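Local coordinates for Lmo0741 protein (Listeria monocytogenes, PDB 4R1H) that probably binds DNA through a winged helix-turn-helix domain of the GntR family and regulates transcription, at residues I106-E109 / K110-W114. Numbering follows the deposited sequence.
Sequences INKE and KIIAW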
ATOM      1  N   ILE A 106       5.584   9.654  12.640  1.00 21.09           N
ATOM      2  CA  ILE A 106       6.877   9.888  12.024  1.00 21.46           C
ATOM      3  C   ILE A 106       6.806  11.121  11.229  1.00 21.64           C
ATOM      4  O   ILE A 106       6.015  11.189  10.259  1.00 22.07           O
ATOM      5  CB  ILE A 106       7.326   8.619  11.156  1.00 21.42           C
ATOM      6  CG1 ILE A 106       7.311   7.336  12.009  1.00 23.72           C
ATOM      7  CG2 ILE A 106       8.676   8.895  10.501  1.00 22.10           C
ATOM      8  CD1 ILE A 106       7.638   6.084  11.206  1.00 25.90           C
ATOM      9  N   ASN A 107       7.620  12.136  11.556  1.00 20.04           N
ATOM     10  CA  ASN A 107       7.575  13.421  10.897  1.00 21.80           C
ATOM     11  C   ASN A 107       8.235  13.441   9.548  1.00 21.43           C
ATOM     12  O   ASN A 107       8.847  12.437   9.159  1.00 21.55           O
ATOM     13  CB  ASN A 107       8.084  14.557  11.805  1.00 22.88           C
ATOM     14  CG  ASN A 107       9.588  14.527  12.032  1.00 27.48           C
ATOM     15  OD1 ASN A 107      10.341  13.988  11.198  1.00 24.84           O
ATOM     16  ND2 ASN A 107      10.070  15.225  13.084  1.00 25.34           N
ATOM     17  N   LYS A 108       7.985  14.480   8.772  1.00 21.71           N
ATOM     18  CA  LYS A 108       8.442  14.477   7.367  1.00 23.20           C
ATOM     19  C   LYS A 108       9.947  14.272   7.257  1.00 22.77           C
ATOM     20  O   LYS A 108      10.423  13.578   6.366  1.00 20.33           O
ATOM     21  CB  LYS A 108       8.040  15.777   6.656  1.00 26.57           C
ATOM     22  CG  LYS A 108       8.464  15.906   5.210  1.00 31.17           C
ATOM     23  CD  LYS A 108       7.960  14.733   4.344  1.00 33.34           C
ATOM     24  CE  LYS A 108       6.601  14.950   3.714  1.00 33.18           C
ATOM     25  NZ  LYS A 108       6.630  16.077   2.855  1.00 30.73           N
ATOM     26  N   GLU A 109      10.723  14.943   8.112  1.00 23.12           N
ATOM     27  CA  GLU A 109      12.142  14.747   8.063  1.00 26.49           C
ATOM     28  C   GLU A 109      12.528  13.317   8.266  1.00 23.37           C
ATOM     29  O   GLU A 109      13.466  12.808   7.593  1.00 23.34           O
ATOM     30  CB  GLU A 109      12.857  15.694   9.044  1.00 30.67           C
ATOM     31  CG  GLU A 109      12.878  17.107   8.514  1.00 38.96           C
ATOM     32  CD  GLU A 109      13.683  17.263   7.222  1.00 49.81           C
ATOM     33  OE1 GLU A 109      13.160  17.836   6.218  1.00 57.64           O
ATOM     34  OE2 GLU A 109      14.832  16.762   7.168  1.00 62.77           O
ATOM     35  N   LYS A 110      11.890  12.648   9.200  1.00 22.18           N
ATOM     36  CA  LYS A 110      12.243  11.256   9.453  0.60 23.06           C
ATOM     37  C   LYS A 110      11.734  10.309   8.359  1.00 20.15           C
ATOM     38  O   LYS A 110      12.317   9.264   8.116  1.00 20.45           O
ATOM     39  CB  LYS A 110      11.666  10.825  10.779  0.60 23.67           C
ATOM     40  CG  LYS A 110      12.128   9.448  11.164  0.60 26.82           C
ATOM     41  CD  LYS A 110      11.966   9.198  12.648  0.60 30.08           C
ATOM     42  CE  LYS A 110      12.140   7.747  12.893  0.60 32.11           C
ATOM     43  NZ  LYS A 110      13.537   7.378  12.606  0.60 35.55           N
ATOM     44  N   ILE A 111      10.630  10.674   7.707  1.00 19.54           N
ATOM     45  CA  ILE A 111      10.152   9.932   6.509  1.00 19.39           C
ATOM     46  C   ILE A 111      11.199   9.986   5.397  1.00 19.63           C
ATOM     47  O   ILE A 111      11.555   8.968   4.787  1.00 20.50           O
ATOM     48  CB  ILE A 111       8.782  10.448   5.987  1.00 19.30           C
ATOM     49  CG1 ILE A 111       7.712  10.239   7.027  1.00 20.57           C
ATOM     50  CG2 ILE A 111       8.379   9.696   4.678  1.00 20.68           C
ATOM     51  CD1 ILE A 111       6.374  10.901   6.743  1.00 20.93           C
ATOM     52  N   ILE A 112      11.742  11.190   5.145  1.00 19.73           N
ATOM     53  CA  ILE A 112      12.803  11.379   4.172  1.00 21.93           C
ATOM     54  C   ILE A 112      14.010  10.545   4.546  1.00 22.72           C
ATOM     55  O   ILE A 112      14.565   9.905   3.684  1.00 23.09           O
ATOM     56  CB  ILE A 112      13.166  12.867   3.996  1.00 23.08           C
ATOM     57  CG1 ILE A 112      11.979  13.603   3.325  1.00 24.53           C
ATOM     58  CG2 ILE A 112      14.417  13.018   3.172  1.00 24.43           C
ATOM     59  CD1 ILE A 112      12.004  15.093   3.519  1.00 28.15           C
ATOM     60  N   ALA A 113      14.379  10.530   5.829  1.00 22.14           N
ATOM     61  CA  ALA A 113      15.523   9.736   6.280  1.00 23.93           C
ATOM     62  C   ALA A 113      15.316   8.235   6.028  1.00 22.00           C
ATOM     63  O   ALA A 113      16.235   7.545   5.614  1.00 22.99           O
ATOM     64  CB  ALA A 113      15.835  10.005   7.764  1.00 23.09           C
ATOM     65  N   TRP A 114      14.097   7.755   6.251  1.00 22.22           N
ATOM     66  CA  TRP A 114      13.732   6.334   5.974  1.00 22.07           C
ATOM     67  C   TRP A 114      13.925   5.992   4.526  1.00 22.32           C
ATOM     68  O   TRP A 114      14.548   4.994   4.142  1.00 23.55           O
ATOM     69  CB  TRP A 114      12.295   6.060   6.442  1.00 20.82           C
ATOM     70  CG  TRP A 114      12.171   5.448   7.833  1.00 22.64           C
ATOM     71  CD1 TRP A 114      11.808   6.029   8.969  1.00 23.06           C
ATOM     72  CD2 TRP A 114      12.618   4.141   8.178  1.00 24.47           C
ATOM     73  NE1 TRP A 114      11.906   5.128  10.033  1.00 24.06           N
ATOM     74  CE2 TRP A 114      12.413   3.972   9.553  1.00 25.63           C
ATOM     75  CE3 TRP A 114      13.163   3.093   7.431  1.00 28.10           C
ATOM     76  CZ2 TRP A 114      12.754   2.776  10.204  1.00 28.03           C
ATOM     77  CZ3 TRP A 114      13.472   1.916   8.067  1.00 30.97           C
ATOM     78  CH2 TRP A 114      13.283   1.790   9.440  1.00 28.24           C
TER
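At the N-terminus of helix 108-117, N107 is the N-cap: its OD1 accepts from the backbone N of K110 at 2.9 Å, almost straight on to the side-chain carbonyl (C=O...N 176°). A chi1 of 72° sets CG of N107 between its own N and carbonyl carbon, folding the amide back over the first turn, where it meets one of the N-H groups that lack the i-4 helical carbonyl available to later turns. The same residue also starts the backbone ladder, its O accepting from I111 N at 2.9 Å; I112 N to K108 O and A113 N to E109 O continue it.

Hydrophobic contacts flank the cap. I106, just before it, has CG2 anti to the backbone N, and this methyl lies 3.8 Å from CG1 of I111 and, in the conformer described, 3.6 Å from CG of K110, against the aliphatic part of the lysine. I111 in turn packs on F97 and M101 of helix 79-103. One turn on, CD1 of I112 sits 4.0 Å from CG of K108, whose chain bends on so that NZ hydrogen-bonds V115 O and V118 O of the second subunit, tying this first turn to the dimer partner. The N-cap bond of N107, together with the hydrophobic staple between I106 (N') and I111 (N4), is a common way of starting an alpha-helix.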